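Local coordinates for protein excinuclease ABC, subunit A. (Deinococcus radiodurans, PDB 2VF7) that probably binds DNA and hydrolyses ATP as a zinc-containing UvrA-type ABC protein of nucleotide excision repair, at residues R159-M168 against V278-E286. The protein carries 1 engineered substitution. Residues are numbered along the deposited sequence; the frame is centred on the assembly and turned at random.
Sequences RVYTVTEDSM and VQGYMISEE
Val160 and Glu285 face each other as a hydrogen-bonded pair of a two-stranded antiparallel ribbon (axes 152° apart), Val160 N reaching Glu285 O at 2.7 Å. The strands pair at the base of the long insertion between them, which probably includes the UvrA DNA-binding domain; Val160 lies beside Cys154 and Cys287 of the four-cysteine zinc site. Packing is tighter round buried Val163 and Met168, the latter against Ala258 and Val262 of helix 258-268. Nearby, Met282 SD meets the Tyr161 ring obliquely, and Phe266 touches both residues. Ser167 OG accepts the Thr164 N-H and sits 3.1 Å from Tyr281 O. The looser side carries the exposed Thr162, Ile283 and Glu285, where Ile283 CD1 touches Thr164 CG2 at 3.8 Å. Bends at chi2 and chi3 (-81° and -75°) fold Arg159 back across the strand pair, its guanidinium over the Glu285 carbonyl carbon. Arg159 NH2 donates to Ser284 OG (2.8 Å) and Arg159 NH1 makes a salt bridge to Glu286 OE2 (3.2 Å). A water links Ser284 OG to Tyr161 OH. With an alanine here in place of Arg159, Glu286 would probably lose its charge partner and Ser284 OG its guanidinium donor. Side-chain charge and hydroxyl bonds thus reinforce the backbone pairing near the zinc site, while the other end relies more on burial.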
loop_
_atom_site.group_PDB
_atom_site.type_symbol
_atom_site.label_atom_id
_atom_site.label_comp_id
_atom_site.label_asym_id
_atom_site.label_seq_id
_atom_site.Cartn_x
_atom_site.Cartn_y
_atom_site.Cartn_z
ATOM N N ARG A 159 -18.548 21.889 15.202
ATOM C CA ARG A 159 -19.933 21.689 15.634
ATOM C C ARG A 159 -19.987 20.733 16.830
ATOM O O ARG A 159 -19.196 19.778 16.927
ATOM C CB ARG A 159 -20.792 21.107 14.497
ATOM C CG ARG A 159 -20.832 21.889 13.187
ATOM C CD ARG A 159 -21.817 23.049 13.237
ATOM N NE ARG A 159 -23.204 22.601 13.141
ATOM C CZ ARG A 159 -24.258 23.413 13.087
ATOM N NH1 ARG A 159 -24.100 24.726 13.110
ATOM N NH2 ARG A 159 -25.479 22.908 13.004
ATOM N N VAL A 160 -20.949 20.973 17.717
ATOM C CA VAL A 160 -21.153 20.147 18.914
ATOM C C VAL A 160 -22.437 19.315 18.779
ATOM O O VAL A 160 -23.502 19.869 18.491
ATOM C CB VAL A 160 -21.147 21.030 20.200
ATOM C CG1 VAL A 160 -21.964 20.407 21.329
ATOM C CG2 VAL A 160 -19.718 21.293 20.647
ATOM N N TYR A 161 -22.324 18.000 19.000
ATOM C CA TYR A 161 -23.404 17.045 18.705
ATOM C C TYR A 161 -24.031 16.355 19.928
ATOM O O TYR A 161 -23.352 15.688 20.708
ATOM C CB TYR A 161 -22.926 15.988 17.686
ATOM C CG TYR A 161 -22.641 16.542 16.305
ATOM C CD1 TYR A 161 -21.338 16.845 15.911
ATOM C CD2 TYR A 161 -23.676 16.764 15.394
ATOM C CE1 TYR A 161 -21.072 17.360 14.649
ATOM C CE2 TYR A 161 -23.419 17.283 14.130
ATOM C CZ TYR A 161 -22.117 17.578 13.766
ATOM O OH TYR A 161 -21.861 18.093 12.518
ATOM N N THR A 162 -25.342 16.516 20.081
ATOM C CA THR A 162 -26.053 15.889 21.183
ATOM C C THR A 162 -27.178 14.968 20.725
ATOM O O THR A 162 -27.457 14.821 19.530
ATOM C CB THR A 162 -26.601 16.908 22.210
ATOM O OG1 THR A 162 -27.028 18.101 21.544
ATOM C CG2 THR A 162 -25.537 17.268 23.240
ATOM N N VAL A 163 -27.814 14.348 21.708
ATOM C CA VAL A 163 -28.855 13.379 21.475
ATOM C C VAL A 163 -29.842 13.481 22.641
ATOM O O VAL A 163 -29.445 13.710 23.789
ATOM C CB VAL A 163 -28.229 11.979 21.292
ATOM C CG1 VAL A 163 -28.187 11.189 22.589
ATOM C CG2 VAL A 163 -28.951 11.236 20.225
ATOM N N THR A 164 -31.132 13.376 22.340
ATOM C CA THR A 164 -32.169 13.522 23.368
ATOM C C THR A 164 -33.168 12.389 23.261
ATOM O O THR A 164 -33.119 11.613 22.315
ATOM C CB THR A 164 -32.935 14.848 23.247
ATOM O OG1 THR A 164 -33.372 15.013 21.902
ATOM C CG2 THR A 164 -32.068 16.023 23.644
ATOM N N GLU A 165 -34.072 12.294 24.231
ATOM C CA GLU A 165 -35.136 11.308 24.162
ATOM C C GLU A 165 -36.055 11.559 22.970
ATOM O O GLU A 165 -36.416 10.615 22.281
ATOM C CB GLU A 165 -35.934 11.261 25.456
ATOM C CG GLU A 165 -37.030 10.216 25.439
ATOM C CD GLU A 165 -37.641 9.983 26.793
ATOM O OE1 GLU A 165 -37.357 10.778 27.711
ATOM O OE2 GLU A 165 -38.416 9.007 26.940
ATOM N N ASP A 166 -36.425 12.820 22.736
ATOM C CA ASP A 166 -37.275 13.181 21.608
ATOM C C ASP A 166 -36.599 12.896 20.265
ATOM O O ASP A 166 -37.252 12.407 19.340
ATOM C CB ASP A 166 -37.712 14.653 21.657
ATOM C CG ASP A 166 -38.054 15.138 23.069
ATOM O OD1 ASP A 166 -37.236 14.946 24.011
ATOM O OD2 ASP A 166 -39.129 15.754 23.234
ATOM N N SER A 167 -35.306 13.197 20.146
ATOM C CA SER A 167 -34.594 12.967 18.888
ATOM C C SER A 167 -34.441 11.472 18.587
ATOM O O SER A 167 -34.489 11.067 17.427
ATOM C CB SER A 167 -33.236 13.677 18.866
ATOM O OG SER A 167 -32.295 13.079 19.742
ATOM N N MET A 168 -34.312 10.665 19.640
ATOM C CA MET A 168 -34.101 9.200 19.548
ATOM C C MET A 168 -35.349 8.341 19.599
ATOM O O MET A 168 -35.369 7.235 19.059
ATOM C CB MET A 168 -33.209 8.753 20.695
ATOM C CG MET A 168 -31.772 8.924 20.412
ATOM S SD MET A 168 -30.798 8.651 21.881
ATOM C CE MET A 168 -29.286 8.418 21.019
ATOM N N VAL A 278 -28.192 7.983 10.803
ATOM C CA VAL A 278 -27.748 8.310 12.161
ATOM C C VAL A 278 -27.927 9.798 12.520
ATOM O O VAL A 278 -28.394 10.141 13.611
ATOM C CB VAL A 278 -26.282 7.792 12.343
ATOM C CG1 VAL A 278 -25.398 8.749 13.102
ATOM C CG2 VAL A 278 -26.298 6.408 12.984
ATOM N N GLN A 279 -27.595 10.664 11.571
ATOM C CA GLN A 279 -27.675 12.103 11.759
ATOM C C GLN A 279 -29.114 12.597 11.916
ATOM O O GLN A 279 -29.334 13.658 12.469
ATOM C CB GLN A 279 -26.975 12.818 10.604
ATOM C CG GLN A 279 -26.136 14.022 11.014
ATOM C CD GLN A 279 -25.147 14.442 9.931
ATOM O OE1 GLN A 279 -24.892 13.696 8.971
ATOM N NE2 GLN A 279 -24.584 15.646 10.079
ATOM N N GLY A 280 -30.086 11.818 11.439
ATOM C CA GLY A 280 -31.503 12.120 11.665
ATOM C C GLY A 280 -31.974 12.033 13.122
ATOM O O GLY A 280 -33.036 12.554 13.465
ATOM N N TYR A 281 -31.193 11.371 13.975
ATOM C CA TYR A 281 -31.524 11.204 15.399
ATOM C C TYR A 281 -30.613 12.042 16.296
ATOM O O TYR A 281 -30.515 11.796 17.508
ATOM C CB TYR A 281 -31.434 9.724 15.794
ATOM C CG TYR A 281 -32.110 8.816 14.800
ATOM C CD1 TYR A 281 -33.482 8.575 14.874
ATOM C CD2 TYR A 281 -31.385 8.209 13.769
ATOM C CE1 TYR A 281 -34.113 7.746 13.956
ATOM C CE2 TYR A 281 -32.015 7.380 12.840
ATOM C CZ TYR A 281 -33.379 7.158 12.947
ATOM O OH TYR A 281 -34.025 6.349 12.040
ATOM N N MET A 282 -29.954 13.030 15.694
ATOM C CA MET A 282 -29.027 13.898 16.399
ATOM C C MET A 282 -29.485 15.343 16.357
ATOM O O MET A 282 -30.360 15.706 15.567
ATOM C CB MET A 282 -27.644 13.798 15.785
ATOM C CG MET A 282 -26.730 12.790 16.456
ATOM S SD MET A 282 -25.085 12.778 15.702
ATOM C CE MET A 282 -25.421 11.745 14.301
ATOM N N ILE A 283 -28.900 16.167 17.218
ATOM C CA ILE A 283 -29.143 17.607 17.170
ATOM C C ILE A 283 -27.806 18.349 16.997
ATOM O O ILE A 283 -26.810 17.992 17.627
ATOM C CB ILE A 283 -30.014 18.106 18.374
ATOM C CG1 ILE A 283 -29.559 17.480 19.692
ATOM C CG2 ILE A 283 -31.491 17.736 18.155
ATOM C CD1 ILE A 283 -30.311 17.983 20.924
ATOM N N SER A 284 -27.779 19.342 16.106
ATOM C CA SER A 284 -26.521 20.005 15.720
ATOM C C SER A 284 -26.465 21.477 16.113
ATOM O O SER A 284 -27.429 22.231 15.919
ATOM C CB SER A 284 -26.240 19.845 14.219
ATOM O OG SER A 284 -24.953 20.333 13.877
ATOM N N GLU A 285 -25.316 21.866 16.662
ATOM C CA GLU A 285 -25.097 23.205 17.191
ATOM C C GLU A 285 -23.654 23.610 16.922
ATOM O O GLU A 285 -22.768 22.760 16.849
ATOM C CB GLU A 285 -25.367 23.214 18.699
ATOM C CG GLU A 285 -25.341 24.582 19.354
ATOM C CD GLU A 285 -26.600 25.387 19.083
ATOM O OE1 GLU A 285 -26.502 26.486 18.489
ATOM O OE2 GLU A 285 -27.690 24.905 19.456
ATOM N N GLU A 286 -23.418 24.905 16.775
ATOM C CA GLU A 286 -22.059 25.405 16.605
ATOM C C GLU A 286 -21.294 25.339 17.928
ATOM O O GLU A 286 -21.804 25.759 18.981
ATOM C CB GLU A 286 -22.051 26.833 16.045
ATOM C CG GLU A 286 -23.022 27.071 14.883
ATOM C CD GLU A 286 -24.404 27.553 15.341
ATOM O OE1 GLU A 286 -24.513 28.717 15.811
ATOM O OE2 GLU A 286 -25.379 26.775 15.223
HETATM O O HOH W 1 -23.637 19.878 11.553
#